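Local coordinates for protein nitroalkane oxidase (Podospora anserina, PDB 3MKH) that oxidises primary and secondary nitroalkanes to aldehydes or ketones with its FAD cofactor, releasing nitrite and turning molecular oxygen into hydrogen peroxide, at residues 356-368 / 388-402. Residues are numbered along the deposited sequence; the frame is centred on the assembly and turned at random.
With FAD (flavin-adenine dinucleotide), chain E.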
loop_
_atom_site.group_PDB
_atom_site.type_symbol
_atom_site.label_atom_id
_atom_site.label_comp_id
_atom_site.label_asym_id
_atom_site.label_seq_id
_atom_site.Cartn_x
_atom_site.Cartn_y
_atom_site.Cartn_z
ATOM N N LYS A 356 -2.647 -14.158 11.997
ATOM C CA LYS A 356 -1.302 -13.742 12.409
ATOM C C LYS A 356 -0.720 -12.762 11.386
ATOM O O LYS A 356 -0.268 -11.679 11.738
ATOM C CB LYS A 356 -0.383 -14.957 12.572
ATOM C CG LYS A 356 0.863 -14.731 13.439
ATOM C CD LYS A 356 1.978 -13.954 12.720
ATOM C CE LYS A 356 3.340 -14.180 13.423
ATOM N NZ LYS A 356 4.464 -13.397 12.779
ATOM N N VAL A 357 -0.738 -13.140 10.115
ATOM C CA VAL A 357 -0.144 -12.294 9.091
ATOM C C VAL A 357 -0.907 -10.982 8.915
ATOM O O VAL A 357 -0.306 -9.917 8.835
ATOM C CB VAL A 357 -0.036 -13.028 7.738
ATOM C CG1 VAL A 357 0.452 -12.068 6.648
ATOM C CG2 VAL A 357 0.890 -14.229 7.875
ATOM N N PHE A 358 -2.231 -11.044 8.855
ATOM C CA PHE A 358 -3.018 -9.833 8.605
ATOM C C PHE A 358 -2.874 -8.810 9.735
ATOM O O PHE A 358 -2.630 -7.635 9.491
ATOM C CB PHE A 358 -4.511 -10.170 8.422
ATOM C CG PHE A 358 -5.395 -8.951 8.222
ATOM C CD1 PHE A 358 -5.954 -8.291 9.308
ATOM C CD2 PHE A 358 -5.640 -8.454 6.952
ATOM C CE1 PHE A 358 -6.771 -7.168 9.128
ATOM C CE2 PHE A 358 -6.444 -7.341 6.762
ATOM C CZ PHE A 358 -7.015 -6.693 7.852
ATOM N N CYS A 359 -3.068 -9.278 10.967
ATOM C CA CYS A 359 -3.152 -8.412 12.128
ATOM C C CYS A 359 -1.780 -7.861 12.521
ATOM O O CYS A 359 -1.678 -6.710 12.940
ATOM C CB CYS A 359 -3.785 -9.150 13.317
ATOM S SG CYS A 359 -5.519 -9.696 13.032
ATOM N N SER A 360 -0.733 -8.675 12.392
ATOM C CA SER A 360 0.606 -8.199 12.753
ATOM C C SER A 360 0.979 -7.031 11.851
ATOM O O SER A 360 1.483 -6.017 12.317
ATOM C CB SER A 360 1.657 -9.318 12.658
ATOM O OG SER A 360 1.764 -9.794 11.326
ATOM N N GLU A 361 0.700 -7.157 10.560
ATOM C CA GLU A 361 1.104 -6.125 9.613
ATOM C C GLU A 361 0.178 -4.915 9.693
ATOM O O GLU A 361 0.624 -3.764 9.575
ATOM C CB GLU A 361 1.211 -6.708 8.191
ATOM C CG GLU A 361 2.421 -7.636 8.088
ATOM C CD GLU A 361 2.572 -8.337 6.745
ATOM O OE1 GLU A 361 1.899 -7.943 5.765
ATOM O OE2 GLU A 361 3.388 -9.282 6.679
ATOM N N ALA A 362 -1.102 -5.174 9.940
ATOM C CA ALA A 362 -2.052 -4.089 10.155
ATOM C C ALA A 362 -1.741 -3.257 11.407
ATOM O O ALA A 362 -1.989 -2.056 11.424
ATOM C CB ALA A 362 -3.479 -4.617 10.200
ATOM N N ALA A 363 -1.212 -3.888 12.454
ATOM C CA ALA A 363 -0.763 -3.135 13.636
ATOM C C ALA A 363 0.383 -2.153 13.337
ATOM O O ALA A 363 0.368 -0.989 13.782
ATOM C CB ALA A 363 -0.369 -4.103 14.779
ATOM N N VAL A 364 1.387 -2.612 12.600
ATOM C CA VAL A 364 2.494 -1.726 12.212
ATOM C C VAL A 364 1.982 -0.534 11.378
ATOM O O VAL A 364 2.297 0.620 11.665
ATOM C CB VAL A 364 3.598 -2.502 11.441
ATOM C CG1 VAL A 364 4.722 -1.564 11.003
ATOM C CG2 VAL A 364 4.133 -3.657 12.308
ATOM N N LYS A 365 1.165 -0.822 10.367
ATOM C CA LYS A 365 0.539 0.215 9.536
ATOM C C LYS A 365 -0.339 1.198 10.349
ATOM O O LYS A 365 -0.308 2.395 10.113
ATOM C CB LYS A 365 -0.254 -0.450 8.396
ATOM C CG LYS A 365 -1.134 0.475 7.541
ATOM C CD LYS A 365 -0.358 1.645 6.948
ATOM C CE LYS A 365 -1.109 2.262 5.743
ATOM N NZ LYS A 365 -2.614 2.372 5.916
ATOM N N ALA A 366 -1.102 0.687 11.314
ATOM C CA ALA A 366 -1.904 1.539 12.180
ATOM C C ALA A 366 -1.038 2.479 13.001
ATOM O O ALA A 366 -1.398 3.637 13.200
ATOM C CB ALA A 366 -2.758 0.694 13.119
ATOM N N CYS A 367 0.066 1.960 13.540
ATOM C CA CYS A 367 0.935 2.782 14.369
ATOM C C CYS A 367 1.604 3.888 13.543
ATOM O O CYS A 367 1.718 5.027 14.007
ATOM C CB CYS A 367 1.955 1.919 15.120
ATOM S SG CYS A 367 1.220 0.914 16.445
ATOM N N THR A 368 2.015 3.568 12.314
ATOM C CA THR A 368 2.638 4.583 11.458
ATOM C C THR A 368 1.604 5.619 11.018
ATOM O O THR A 368 1.902 6.813 10.980
ATOM C CB THR A 368 3.414 3.982 10.225
ATOM O OG1 THR A 368 2.580 3.063 9.507
ATOM C CG2 THR A 368 4.648 3.237 10.697
ATOM N N LEU A 388 4.225 2.304 21.027
ATOM C CA LEU A 388 3.266 1.459 20.294
ATOM C C LEU A 388 3.883 0.916 19.005
ATOM O O LEU A 388 3.833 -0.279 18.748
ATOM C CB LEU A 388 1.961 2.209 19.992
ATOM C CG LEU A 388 1.032 2.291 21.207
ATOM C CD1 LEU A 388 0.032 3.416 21.029
ATOM C CD2 LEU A 388 0.328 0.951 21.376
ATOM N N LEU A 389 4.463 1.798 18.194
ATOM C CA LEU A 389 5.167 1.373 16.973
ATOM C C LEU A 389 6.267 0.330 17.274
ATOM O O LEU A 389 6.345 -0.728 16.651
ATOM C CB LEU A 389 5.808 2.603 16.293
ATOM C CG LEU A 389 6.635 2.270 15.050
ATOM C CD1 LEU A 389 5.769 1.470 14.070
ATOM C CD2 LEU A 389 7.195 3.532 14.383
ATOM N N ASN A 390 7.123 0.633 18.240
ATOM C CA ASN A 390 8.217 -0.271 18.556
ATOM C C ASN A 390 7.780 -1.587 19.187
ATOM O O ASN A 390 8.552 -2.541 19.230
ATOM C CB ASN A 390 9.272 0.424 19.398
ATOM C CG ASN A 390 10.121 1.351 18.566
ATOM O OD1 ASN A 390 10.836 0.900 17.687
ATOM N ND2 ASN A 390 10.004 2.652 18.801
ATOM N N THR A 391 6.547 -1.635 19.667
ATOM C CA THR A 391 5.953 -2.907 20.085
ATOM C C THR A 391 5.416 -3.620 18.853
ATOM O O THR A 391 5.653 -4.814 18.634
ATOM C CB THR A 391 4.817 -2.671 21.120
ATOM O OG1 THR A 391 5.350 -1.982 22.259
ATOM C CG2 THR A 391 4.194 -4.007 21.579
ATOM N N ALA A 392 4.699 -2.872 18.024
ATOM C CA ALA A 392 4.014 -3.454 16.877
ATOM C C ALA A 392 4.968 -4.115 15.877
ATOM O O ALA A 392 4.641 -5.165 15.288
ATOM C CB ALA A 392 3.151 -2.373 16.175
ATOM N N VAL A 393 6.151 -3.532 15.677
ATOM C CA VAL A 393 7.039 -4.086 14.646
ATOM C C VAL A 393 7.550 -5.495 14.943
ATOM O O VAL A 393 8.013 -6.182 14.035
ATOM C CB VAL A 393 8.229 -3.154 14.272
ATOM C CG1 VAL A 393 7.720 -1.846 13.740
ATOM C CG2 VAL A 393 9.147 -2.953 15.453
ATOM N N VAL A 394 7.478 -5.933 16.198
ATOM C CA VAL A 394 7.830 -7.314 16.508
ATOM C C VAL A 394 6.793 -8.340 15.997
ATOM O O VAL A 394 7.111 -9.503 15.790
ATOM C CB VAL A 394 8.043 -7.533 18.017
ATOM C CG1 VAL A 394 6.724 -7.932 18.696
ATOM C CG2 VAL A 394 9.106 -8.587 18.232
ATOM N N LEU A 395 5.550 -7.916 15.821
ATOM C CA LEU A 395 4.483 -8.885 15.558
ATOM C C LEU A 395 4.670 -9.665 14.251
ATOM O O LEU A 395 4.486 -10.880 14.234
ATOM C CB LEU A 395 3.098 -8.221 15.633
ATOM C CG LEU A 395 2.760 -7.608 17.010
ATOM C CD1 LEU A 395 1.347 -7.020 16.956
ATOM C CD2 LEU A 395 2.867 -8.632 18.160
ATOM N N PRO A 396 5.029 -8.975 13.153
ATOM C CA PRO A 396 5.226 -9.711 11.903
ATOM C C PRO A 396 6.443 -10.631 11.966
ATOM O O PRO A 396 6.430 -11.682 11.329
ATOM C CB PRO A 396 5.468 -8.587 10.882
ATOM C CG PRO A 396 4.765 -7.399 11.468
ATOM C CD PRO A 396 5.083 -7.520 12.934
ATOM N N ILE A 397 7.455 -10.256 12.752
ATOM C CA ILE A 397 8.745 -10.946 12.722
ATOM C C ILE A 397 8.908 -12.023 13.785
ATOM O O ILE A 397 9.728 -12.925 13.627
ATOM C CB ILE A 397 9.949 -9.960 12.782
ATOM C CG1 ILE A 397 9.885 -9.074 14.032
ATOM C CG2 ILE A 397 9.987 -9.071 11.539
ATOM C CD1 ILE A 397 11.041 -8.045 14.096
ATOM N N PHE A 398 8.130 -11.954 14.862
ATOM C CA PHE A 398 8.292 -12.940 15.922
ATOM C C PHE A 398 7.229 -14.023 15.789
ATOM O O PHE A 398 6.427 -13.998 14.840
ATOM C CB PHE A 398 8.376 -12.300 17.335
ATOM C CG PHE A 398 7.039 -12.084 18.028
ATOM C CD1 PHE A 398 5.847 -12.026 17.311
ATOM C CD2 PHE A 398 6.994 -11.903 19.404
ATOM C CE1 PHE A 398 4.637 -11.813 17.958
ATOM C CE2 PHE A 398 5.772 -11.691 20.062
ATOM C CZ PHE A 398 4.603 -11.649 19.340
ATOM N N ASP A 399 7.275 -14.994 16.695
ATOM C CA ASP A 399 6.359 -16.124 16.673
ATOM C C ASP A 399 6.296 -16.770 15.285
ATOM O O ASP A 399 5.213 -17.123 14.809
ATOM C CB ASP A 399 4.968 -15.673 17.114
ATOM C CG ASP A 399 4.173 -16.797 17.757
ATOM O OD1 ASP A 399 3.105 -17.156 17.215
ATOM O OD2 ASP A 399 4.626 -17.317 18.804
ATOM N N GLY A 400 7.461 -16.939 14.655
ATOM C CA GLY A 400 7.532 -17.380 13.280
ATOM C C GLY A 400 7.242 -16.222 12.340
ATOM O O GLY A 400 6.077 -15.838 12.135
ATOM N N GLY A 401 8.306 -15.665 11.771
ATOM C CA GLY A 401 8.216 -14.466 10.945
ATOM C C GLY A 401 7.321 -14.656 9.733
ATOM O O GLY A 401 7.238 -15.768 9.208
ATOM N N ASN A 402 6.657 -13.591 9.284
ATOM C CA ASN A 402 5.732 -13.717 8.152
ATOM C C ASN A 402 6.416 -14.143 6.843
ATOM O O ASN A 402 5.863 -14.922 6.064
ATOM C CB ASN A 402 4.938 -12.433 7.924
ATOM C CG ASN A 402 3.987 -12.116 9.073
ATOM O OD1 ASN A 402 3.427 -11.023 9.137
ATOM N ND2 ASN A 402 3.814 -13.060 9.982
HETATM P PA FAD E . 14.811 -16.561 10.612
HETATM O O1A FAD E . 15.313 -17.914 10.386
HETATM O O2A FAD E . 15.528 -15.678 11.534
HETATM O O5B FAD E . 14.683 -15.831 9.186
HETATM C C5B FAD E . 14.982 -14.444 9.040
HETATM C C4B FAD E . 14.508 -13.868 7.693
HETATM O O4B FAD E . 15.218 -14.518 6.630
HETATM C C3B FAD E . 13.032 -14.165 7.440
HETATM O O3B FAD E . 12.228 -13.105 7.960
HETATM C C2B FAD E . 12.956 -14.169 5.924
HETATM O O2B FAD E . 12.783 -12.842 5.439
HETATM C C1B FAD E . 14.325 -14.703 5.503
HETATM N N9A FAD E . 14.190 -16.153 5.189
HETATM C C8A FAD E . 14.805 -17.152 5.815
HETATM N N7A FAD E . 14.445 -18.310 5.276
HETATM C C5A FAD E . 13.592 -18.048 4.293
HETATM C C6A FAD E . 12.899 -18.837 3.386
HETATM N N6A FAD E . 13.026 -20.158 3.404
HETATM N N1A FAD E . 12.100 -18.246 2.492
HETATM C C2A FAD E . 11.968 -16.932 2.467
HETATM N N3A FAD E . 12.616 -16.151 3.315
HETATM C C4A FAD E . 13.430 -16.676 4.236
HETATM N N1 FAD E . 11.401 -17.981 19.951
HETATM C C2 FAD E . 11.132 -19.135 20.675
HETATM O O2 FAD E . 11.640 -20.193 20.333
HETATM N N3 FAD E . 10.286 -19.087 21.778
HETATM C C4 FAD E . 9.707 -17.884 22.174
HETATM O O4 FAD E . 8.965 -17.853 23.153
HETATM C C4X FAD E . 9.977 -16.730 21.450
HETATM N N5 FAD E . 9.409 -15.506 21.814
HETATM C C5X FAD E . 9.954 -14.323 21.303
HETATM C C6 FAD E . 9.659 -13.092 21.881
HETATM C C7 FAD E . 10.214 -11.927 21.364
HETATM C C7M FAD E . 9.902 -10.572 21.992
HETATM C C8 FAD E . 11.061 -11.997 20.266
HETATM C C8M FAD E . 11.678 -10.723 19.688
HETATM C C9 FAD E . 11.346 -13.224 19.687
HETATM C C9A FAD E . 10.797 -14.387 20.205
HETATM N N10 FAD E . 11.088 -15.622 19.627
HETATM C C10 FAD E . 10.821 -16.782 20.344
HETATM C "C1'" FAD E . 11.660 -15.713 18.263
HETATM C "C2'" FAD E . 10.555 -15.703 17.205
HETATM O "O2'" FAD E . 9.726 -16.850 17.357
HETATM C "C3'" FAD E . 11.099 -15.637 15.769
HETATM O "O3'" FAD E . 10.007 -15.415 14.889
HETATM C "C4'" FAD E . 11.822 -16.916 15.321
HETATM O "O4'" FAD E . 13.153 -16.930 15.819
HETATM C "C5'" FAD E . 11.867 -16.995 13.790
HETATM O "O5'" FAD E . 12.438 -15.814 13.225
HETATM P P FAD E . 12.338 -15.526 11.660
HETATM O O1P FAD E . 10.962 -15.800 11.232
HETATM O O2P FAD E . 12.915 -14.211 11.383
HETATM O O3P FAD E . 13.273 -16.698 11.063
#
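In the helical C-terminal domain of this acyl-CoA dehydrogenase fold, Lys356 of helix 356-368 reaches into the FAD-binding turn 397-401 of segment 388-402, which carries Asp399, the inferred proton acceptor. Its ammonium donates three hydrogen bonds to backbone carbonyls: NZ lies 2.9 Å from Leu395 O, in that carbonyl's plane; 2.9 Å from Phe398 O, nearly in line with the C=O (169°); and 3.0 Å from Gly400 O, which it meets from above the plane. A bend at chi2 (-77°) in an otherwise extended chain carries NZ within reach of these three oxygens. With an alanine in its place, the three carbonyls would probably lose their shared donor, leaving the backbone from Leu395 to Gly400 freer to move next to FAD. On its far side from Lys356 the turn holds FAD: Gly401 N donates to O1P, and Gly400 N to O3', which itself donates to Ile397 O at 2.8 Å. Helices 356-368 and 388-392 run nearly antiparallel (160°, axes 8.7 Å apart) and pack through small and branched side chains, Cys367 SG resting on Ala392 CB (3.8 Å). Against the following 394-397 turn, Ser360 CB presses on Leu395 CB at 3.5 Å, tighter than usual, while its OG turns back to donate to Lys356 O; Val364 directs CG2 against Pro396 CG (3.9 Å). Asn402 sits as a knob among Lys356, Val357, Ser360 and Glu361, whose carboxylate is salt-bridged to Arg407. The side chain of Asp399 is held by Arg406 and Ser273. One buried cation thus gathers carbonyls from three residues, and its charge probably helps hold in shape the turn whose amides bind the ribityl chain and pyrophosphate.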